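Local coordinates for arginyl-tRNA synthetase, putative (Plasmodium falciparum, PDB 5JLD), which probably attaches L-arginine to its cognate tRNA at the expense of ATP, as a class I aminoacyl-tRNA synthetase, at residues Y263-I268 and K400-I405; S440-V445 and K588-L593. One frame throughout, in Å; residues are numbered along the deposited sequence.

Contact 1: Y263-I268 and K400-I405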
ATOM      1  N   TYR A 263      11.988 -13.522   0.288  1.00 51.60           N
ATOM      2  CA  TYR A 263      11.224 -12.698   1.220  1.00 53.95           C
ATOM      3  C   TYR A 263      12.154 -12.000   2.207  1.00 60.28           C
ATOM      4  O   TYR A 263      11.990 -10.807   2.480  1.00 53.15           O
ATOM      5  CB  TYR A 263      10.178 -13.528   1.967  1.00 54.49           C
ATOM      6  CG  TYR A 263       9.016 -13.972   1.091  1.00 57.27           C
ATOM      7  CD1 TYR A 263       8.371 -13.074   0.225  1.00 51.68           C
ATOM      8  CD2 TYR A 263       8.577 -15.295   1.112  1.00 53.08           C
ATOM      9  CE1 TYR A 263       7.313 -13.490  -0.583  1.00 49.08           C
ATOM     10  CE2 TYR A 263       7.523 -15.721   0.317  1.00 50.36           C
ATOM     11  CZ  TYR A 263       6.896 -14.826  -0.527  1.00 52.60           C
ATOM     12  OH  TYR A 263       5.864 -15.279  -1.309  1.00 49.68           O
ATOM     13  N   ASN A 264      13.158 -12.693   2.739  1.00 60.89           N
ATOM     14  CA  ASN A 264      13.945 -11.951   3.709  1.00 70.27           C
ATOM     15  C   ASN A 264      15.062 -11.109   3.069  1.00 62.74           C
ATOM     16  O   ASN A 264      15.560 -10.203   3.723  1.00 52.48           O
ATOM     17  CB  ASN A 264      14.483 -12.869   4.816  1.00 69.26           C
ATOM     18  CG  ASN A 264      15.572 -13.754   4.365  1.00 75.59           C
ATOM     19  OD1 ASN A 264      16.611 -13.294   3.898  1.00 80.67           O
ATOM     20  ND2 ASN A 264      15.376 -15.055   4.547  1.00 83.75           N
ATOM     21  N   ILE A 265      15.432 -11.371   1.808  1.00 54.05           N
ATOM     22  CA  ILE A 265      16.220 -10.377   1.059  1.00 55.76           C
ATOM     23  C   ILE A 265      15.426  -9.058   0.927  1.00 57.05           C
ATOM     24  O   ILE A 265      15.987  -7.956   0.992  1.00 59.52           O
ATOM     25  CB  ILE A 265      16.622 -10.876  -0.355  1.00 54.42           C
ATOM     26  CG1 ILE A 265      17.678 -11.973  -0.268  1.00 64.45           C
ATOM     27  CG2 ILE A 265      17.186  -9.745  -1.197  1.00 53.87           C
ATOM     28  CD1 ILE A 265      18.301 -12.337  -1.610  1.00 68.84           C
ATOM     29  N   LEU A 266      14.113  -9.187   0.753  1.00 44.36           N
ATOM     30  CA  LEU A 266      13.217  -8.039   0.694  1.00 49.65           C
ATOM     31  C   LEU A 266      12.825  -7.464   2.069  1.00 46.61           C
ATOM     32  O   LEU A 266      12.198  -6.403   2.149  1.00 46.86           O
ATOM     33  CB  LEU A 266      11.950  -8.429  -0.075  1.00 50.02           C
ATOM     34  CG  LEU A 266      12.125  -8.722  -1.566  1.00 52.03           C
ATOM     35  CD1 LEU A 266      10.818  -9.237  -2.174  1.00 42.20           C
ATOM     36  CD2 LEU A 266      12.627  -7.471  -2.304  1.00 49.20           C
ATOM     37  N   ASP A 267      13.212  -8.160   3.133  1.00 47.92           N
ATOM     38  CA  ASP A 267      12.807  -7.817   4.497  0.56 51.84           C
ATOM     39  C   ASP A 267      11.286  -7.733   4.614  1.00 49.87           C
ATOM     40  O   ASP A 267      10.742  -6.786   5.186  1.00 57.78           O
ATOM     41  CB  ASP A 267      13.456  -6.500   4.942  0.56 52.67           C
ATOM     42  CG  ASP A 267      14.915  -6.669   5.308  0.56 59.55           C
ATOM     43  OD1 ASP A 267      15.196  -7.080   6.453  0.56 62.92           O
ATOM     44  OD2 ASP A 267      15.786  -6.397   4.456  0.56 65.37           O
ATOM     45  N   ILE A 268      10.600  -8.729   4.061  1.00 56.29           N
ATOM     46  CA  ILE A 268       9.138  -8.782   4.091  1.00 54.83           C
ATOM     47  C   ILE A 268       8.644 -10.069   4.733  1.00 57.06           C
ATOM     48  O   ILE A 268       8.915 -11.161   4.243  1.00 50.99           O
ATOM     49  CB  ILE A 268       8.535  -8.673   2.673  1.00 51.87           C
ATOM     50  CG1 ILE A 268       8.868  -7.308   2.057  1.00 52.96           C
ATOM     51  CG2 ILE A 268       7.013  -8.918   2.712  1.00 45.02           C
ATOM     52  CD1 ILE A 268       8.380  -7.127   0.651  1.00 46.12           C
ATOM     53  N   LYS A 400      14.895 -15.921 -12.857  1.00 95.51           N
ATOM     54  CA  LYS A 400      14.905 -16.003 -11.389  1.00 85.02           C
ATOM     55  C   LYS A 400      14.981 -14.640 -10.685  1.00 73.71           C
ATOM     56  O   LYS A 400      15.860 -13.839 -10.990  1.00 66.65           O
ATOM     57  CB  LYS A 400      16.098 -16.869 -10.953  1.00 88.29           C
ATOM     58  N   LEU A 401      14.092 -14.407  -9.718  1.00 65.06           N
ATOM     59  CA  LEU A 401      14.044 -13.132  -9.015  1.00 66.74           C
ATOM     60  C   LEU A 401      15.331 -12.806  -8.240  1.00 70.97           C
ATOM     61  O   LEU A 401      15.783 -11.653  -8.249  1.00 62.16           O
ATOM     62  CB  LEU A 401      12.845 -13.096  -8.073  1.00 57.43           C
ATOM     63  CG  LEU A 401      11.508 -13.033  -8.807  1.00 58.43           C
ATOM     64  CD1 LEU A 401      10.377 -12.916  -7.802  1.00 54.50           C
ATOM     65  CD2 LEU A 401      11.490 -11.868  -9.788  1.00 55.20           C
ATOM     66  N   ILE A 402      15.935 -13.808  -7.601  1.00 67.09           N
ATOM     67  CA  ILE A 402      17.092 -13.552  -6.746  1.00 68.36           C
ATOM     68  C   ILE A 402      18.321 -13.140  -7.555  1.00 73.73           C
ATOM     69  O   ILE A 402      19.067 -12.245  -7.143  1.00 72.62           O
ATOM     70  CB  ILE A 402      17.423 -14.768  -5.864  1.00 68.90           C
ATOM     71  CG1 ILE A 402      16.319 -14.952  -4.821  1.00 73.56           C
ATOM     72  CG2 ILE A 402      18.766 -14.586  -5.167  1.00 64.96           C
ATOM     73  CD1 ILE A 402      16.602 -16.040  -3.802  1.00 79.76           C
ATOM     74  N   ASN A 403      18.525 -13.766  -8.710  1.00 78.27           N
ATOM     75  CA  ASN A 403      19.596 -13.323  -9.596  1.00 79.36           C
ATOM     76  C   ASN A 403      19.299 -11.980 -10.248  1.00 77.71           C
ATOM     77  O   ASN A 403      20.212 -11.207 -10.518  1.00 88.69           O
ATOM     78  CB  ASN A 403      19.901 -14.383 -10.656  1.00 83.22           C
ATOM     79  CG  ASN A 403      20.784 -15.499 -10.119  1.00 96.34           C
ATOM     80  OD1 ASN A 403      20.314 -16.429  -9.457  1.00100.72           O
ATOM     81  ND2 ASN A 403      22.081 -15.408 -10.407  1.00100.67           N
ATOM     82  N   LEU A 404      18.028 -11.684 -10.486  1.00 69.54           N
ATOM     83  CA  LEU A 404      17.675 -10.366 -10.998  1.00 71.98           C
ATOM     84  C   LEU A 404      18.086  -9.290  -9.983  1.00 73.33           C
ATOM     85  O   LEU A 404      18.739  -8.280 -10.321  1.00 76.25           O
ATOM     86  CB  LEU A 404      16.181 -10.282 -11.289  1.00 69.92           C
ATOM     87  CG  LEU A 404      15.798  -8.940 -11.906  1.00 76.85           C
ATOM     88  CD1 LEU A 404      16.575  -8.748 -13.199  1.00 79.81           C
ATOM     89  CD2 LEU A 404      14.306  -8.853 -12.147  1.00 81.04           C
ATOM     90  N   ILE A 405      17.729  -9.526  -8.727  1.00 62.66           N
ATOM     91  CA  ILE A 405      18.106  -8.589  -7.686  1.00 62.70           C
ATOM     92  C   ILE A 405      19.629  -8.542  -7.500  1.00 68.61           C
ATOM     93  O   ILE A 405      20.169  -7.481  -7.249  1.00 65.96           O
ATOM     94  CB  ILE A 405      17.421  -8.915  -6.343  1.00 57.67           C
ATOM     95  CG1 ILE A 405      15.906  -8.731  -6.467  1.00 53.07           C
ATOM     96  CG2 ILE A 405      17.949  -8.004  -5.243  1.00 63.00           C
ATOM     97  CD1 ILE A 405      15.120  -9.071  -5.188  1.00 48.13           C
TER

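Contact 2: S440-V445 and K588-L593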
ATOM      1  N   SER A 440      25.088  -1.873  -0.998  1.00 54.33           N
ATOM      2  CA  SER A 440      24.660  -1.993  -2.390  0.72 59.46           C
ATOM      3  C   SER A 440      23.336  -2.748  -2.507  1.00 57.40           C
ATOM      4  O   SER A 440      22.433  -2.327  -3.230  1.00 56.74           O
ATOM      5  CB  SER A 440      25.734  -2.698  -3.223  0.72 60.95           C
ATOM      6  OG  SER A 440      26.979  -2.030  -3.127  0.72 65.61           O
ATOM      7  N   GLU A 441      23.228  -3.876  -1.806  1.00 58.40           N
ATOM      8  CA  GLU A 441      21.997  -4.655  -1.843  1.00 56.57           C
ATOM      9  C   GLU A 441      20.828  -3.830  -1.304  1.00 55.77           C
ATOM     10  O   GLU A 441      19.725  -3.861  -1.851  1.00 55.54           O
ATOM     11  CB  GLU A 441      22.145  -5.941  -1.039  1.00 57.91           C
ATOM     12  CG  GLU A 441      20.906  -6.826  -1.034  1.00 58.32           C
ATOM     13  CD  GLU A 441      21.210  -8.229  -0.521  1.00 66.91           C
ATOM     14  OE1 GLU A 441      21.363  -8.403   0.710  1.00 69.02           O
ATOM     15  OE2 GLU A 441      21.333  -9.149  -1.360  1.00 67.48           O
ATOM     16  N   SER A 442      21.083  -3.083  -0.234  1.00 50.55           N
ATOM     17  CA  SER A 442      20.062  -2.220   0.349  1.00 51.07           C
ATOM     18  C   SER A 442      19.604  -1.184  -0.679  1.00 56.54           C
ATOM     19  O   SER A 442      18.402  -1.004  -0.905  1.00 58.65           O
ATOM     20  CB  SER A 442      20.595  -1.540   1.609  1.00 54.81           C
ATOM     21  OG  SER A 442      19.533  -1.129   2.448  1.00 60.24           O
ATOM     22  N   LEU A 443      20.571  -0.531  -1.321  1.00 56.95           N
ATOM     23  CA  LEU A 443      20.289   0.464  -2.358  1.00 59.83           C
ATOM     24  C   LEU A 443      19.441  -0.114  -3.495  1.00 60.54           C
ATOM     25  O   LEU A 443      18.435   0.477  -3.887  1.00 61.05           O
ATOM     26  CB  LEU A 443      21.597   1.034  -2.920  1.00 56.25           C
ATOM     27  CG  LEU A 443      22.459   1.842  -1.945  1.00 58.28           C
ATOM     28  CD1 LEU A 443      23.727   2.367  -2.618  1.00 61.03           C
ATOM     29  CD2 LEU A 443      21.655   2.985  -1.314  1.00 55.32           C
ATOM     30  N   CYS A 444      19.862  -1.265  -4.016  1.00 50.83           N
ATOM     31  CA  CYS A 444      19.132  -1.970  -5.065  1.00 54.34           C
ATOM     32  C   CYS A 444      17.696  -2.306  -4.688  1.00 52.63           C
ATOM     33  O   CYS A 444      16.756  -2.008  -5.426  1.00 52.04           O
ATOM     34  CB  CYS A 444      19.849  -3.275  -5.423  1.00 60.68           C
ATOM     35  SG  CYS A 444      18.845  -4.323  -6.503  1.00 61.80           S
ATOM     36  N   VAL A 445      17.539  -2.953  -3.541  1.00 52.97           N
ATOM     37  CA  VAL A 445      16.222  -3.363  -3.059  1.00 53.71           C
ATOM     38  C   VAL A 445      15.296  -2.158  -2.907  1.00 52.24           C
ATOM     39  O   VAL A 445      14.151  -2.153  -3.397  1.00 55.36           O
ATOM     40  CB  VAL A 445      16.354  -4.121  -1.725  1.00 51.26           C
ATOM     41  CG1 VAL A 445      14.995  -4.324  -1.078  1.00 50.99           C
ATOM     42  CG2 VAL A 445      17.063  -5.459  -1.962  1.00 49.15           C
ATOM     43  N   LYS A 588      14.993   1.349   2.942  1.00 44.48           N
ATOM     44  CA  LYS A 588      15.829   1.514   4.127  1.00 47.87           C
ATOM     45  C   LYS A 588      16.663   2.778   4.055  1.00 53.72           C
ATOM     46  O   LYS A 588      17.588   2.872   3.245  1.00 57.27           O
ATOM     47  CB  LYS A 588      16.761   0.318   4.317  1.00 44.49           C
ATOM     48  CG  LYS A 588      16.049  -0.994   4.615  1.00 47.39           C
ATOM     49  CD  LYS A 588      17.040  -2.144   4.504  1.00 58.07           C
ATOM     50  CE  LYS A 588      16.530  -3.386   5.208  1.00 57.97           C
ATOM     51  NZ  LYS A 588      17.526  -4.480   5.108  1.00 59.75           N
ATOM     52  N   PRO A 589      16.340   3.758   4.906  1.00 55.78           N
ATOM     53  CA  PRO A 589      17.151   4.977   4.955  1.00 55.97           C
ATOM     54  C   PRO A 589      18.598   4.670   5.326  1.00 56.41           C
ATOM     55  O   PRO A 589      18.839   3.866   6.232  1.00 53.56           O
ATOM     56  CB  PRO A 589      16.459   5.821   6.034  1.00 47.82           C
ATOM     57  CG  PRO A 589      15.021   5.359   6.000  1.00 49.24           C
ATOM     58  CD  PRO A 589      15.126   3.860   5.735  1.00 57.15           C
ATOM     59  N   ILE A 590      19.528   5.278   4.590  1.00 60.19           N
ATOM     60  CA  ILE A 590      20.952   5.252   4.895  1.00 61.79           C
ATOM     61  C   ILE A 590      21.365   6.663   5.304  1.00 67.69           C
ATOM     62  O   ILE A 590      21.106   7.627   4.576  1.00 59.78           O
ATOM     63  CB  ILE A 590      21.802   4.805   3.686  1.00 64.53           C
ATOM     64  CG1 ILE A 590      21.094   3.694   2.894  1.00 61.88           C
ATOM     65  CG2 ILE A 590      23.211   4.404   4.134  1.00 66.70           C
ATOM     66  CD1 ILE A 590      21.311   2.314   3.431  1.00 59.25           C
ATOM     67  N   GLU A 591      22.007   6.783   6.461  1.00 73.46           N
ATOM     68  CA  GLU A 591      22.308   8.089   7.025  1.00 77.58           C
ATOM     69  C   GLU A 591      23.540   8.736   6.400  1.00 77.87           C
ATOM     70  O   GLU A 591      23.536   9.935   6.132  1.00 76.70           O
ATOM     71  CB  GLU A 591      22.486   7.980   8.539  1.00 81.86           C
ATOM     72  CG  GLU A 591      21.175   7.979   9.311  1.00 80.66           C
ATOM     73  CD  GLU A 591      21.353   8.393  10.759  1.00 81.66           C
ATOM     74  N   LYS A 592      24.588   7.952   6.157  1.00 74.44           N
ATOM     75  CA  LYS A 592      25.826   8.510   5.614  1.00 75.71           C
ATOM     76  C   LYS A 592      26.183   7.926   4.247  1.00 82.37           C
ATOM     77  O   LYS A 592      26.362   6.713   4.102  1.00 78.90           O
ATOM     78  CB  LYS A 592      26.984   8.292   6.592  1.00 72.19           C
ATOM     79  N   LEU A 593      26.289   8.805   3.251  1.00 86.55           N
ATOM     80  CA  LEU A 593      26.674   8.408   1.896  1.00 82.09           C
ATOM     81  C   LEU A 593      27.650   9.400   1.241  1.00 80.36           C
ATOM     82  O   LEU A 593      27.288  10.534   0.918  1.00 78.54           O
ATOM     83  CB  LEU A 593      25.429   8.243   1.022  1.00 69.20           C
ATOM     84  CG  LEU A 593      24.651   6.948   1.254  1.00 64.77           C
ATOM     85  CD1 LEU A 593      23.325   6.984   0.519  1.00 70.62           C
ATOM     86  CD2 LEU A 593      25.485   5.754   0.827  1.00 58.06           C
TER
HETATM   87  O   HOH W   1      18.285   1.515   1.081  1.00 50.14           O

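Contact 1: Y263-I268 and K400-I405
I265 and L266, near the C-terminal end of helix 242-265, meet I402 and I405 at the start of helix 401-420. Both segments belong to the class I catalytic domain. I402 and I405 are three residues apart, so they form two bumps on one face. I265 fits over the hollow between them with its two branches. Its long branch reaches I402, with CD1 of I265 4.2 Å from CG2 of I402. Its short branch turns to the other bump, where CG2 of I265 lies 4.5 Å from CG2 of I405. L266 adds a third point of contact. Its CD2 is 4.1 Å from CD1 of I405, and the two side chains cross obliquely. I405 sends CG1 away from its own carbonyl carbon (chi1 -65°), which carries CD1 out to L266 while CG2 stays beside I265. L262, one turn back on helix 242-265, continues the packing against L401 and I405. Helix 436-453 closes the L266 side through V445 and the I405 side through C444 and I448. The first helix stops here in a Schellman motif: N of I268 bonds to O of Y263 at 3.0 Å, and D267 takes positive phi. Across the two segments the contact is wholly aliphatic. The fit between them rests on dispersion and burial of methyl groups, with no directional bond to fix the angle.

Contact 2: S440-V445 and K588-L593
K588 lays its aliphatic chain past the hydroxyl of S442 on helix 436-453. CB comes first, 3.6 Å from OG of S442. CG lies farther off, 4.1 Å from the same OG. The chain is extended beyond CG, and CD swings closest, 3.4 Å from OG of S442. CE carries NZ on to D267, with which it forms a salt bridge. S442 holds OG anti to its backbone N (chi1 -158°), which turns the hydroxyl out against this chain. On another flank of the hydroxyl, CD1 of I590 stands 4.0 Å from OG. I590 also packs its CG1 on CD2 of L443 at 4.3 Å. One water bridges the segments. It donates to O of K588 at 2.6 Å and weakly to O of S442, and it also hydrogen-bonds OG of S442 at 3.2 Å. OG of S446, one turn on, accepts a hydrogen bond from the backbone N of K588. Segment 588-593 follows helix 564-584, and P589 packs back on that helix. The end of the DALR anticodon-binding domain thus lies on a helix assigned to the catalytic domain. No direct hydrogen bond joins the two segments. OG of S442 faces aliphatic carbon on K588 and I590 and has the water as its polar partner across the contact, so the polar coupling of the two segments is indirect.

In the fold
Contact 1 and contact 2 are neighbours, with centres about 15 Å apart. Helix 436-453 carries one side of contact 2 and also packs on contact 1, through V445 and C444. It follows helix 401-420 in the chain. One salt bridge joins the two contacts directly: NZ of K588 meets OD2 of D267 at 2.7 Å. Packing adds to it, with CD2 of L266 4.1 Å from CG1 of V445. Contact 1 is internal to the catalytic domain; contact 2 and the K588-D267 salt bridge join it to the anticodon-binding domain. Y263 hydrogen-bonds N176 at the end of strand 171-176 and S139 just after strand 133-137, which ties contact 1 to the parallel catalytic sheet.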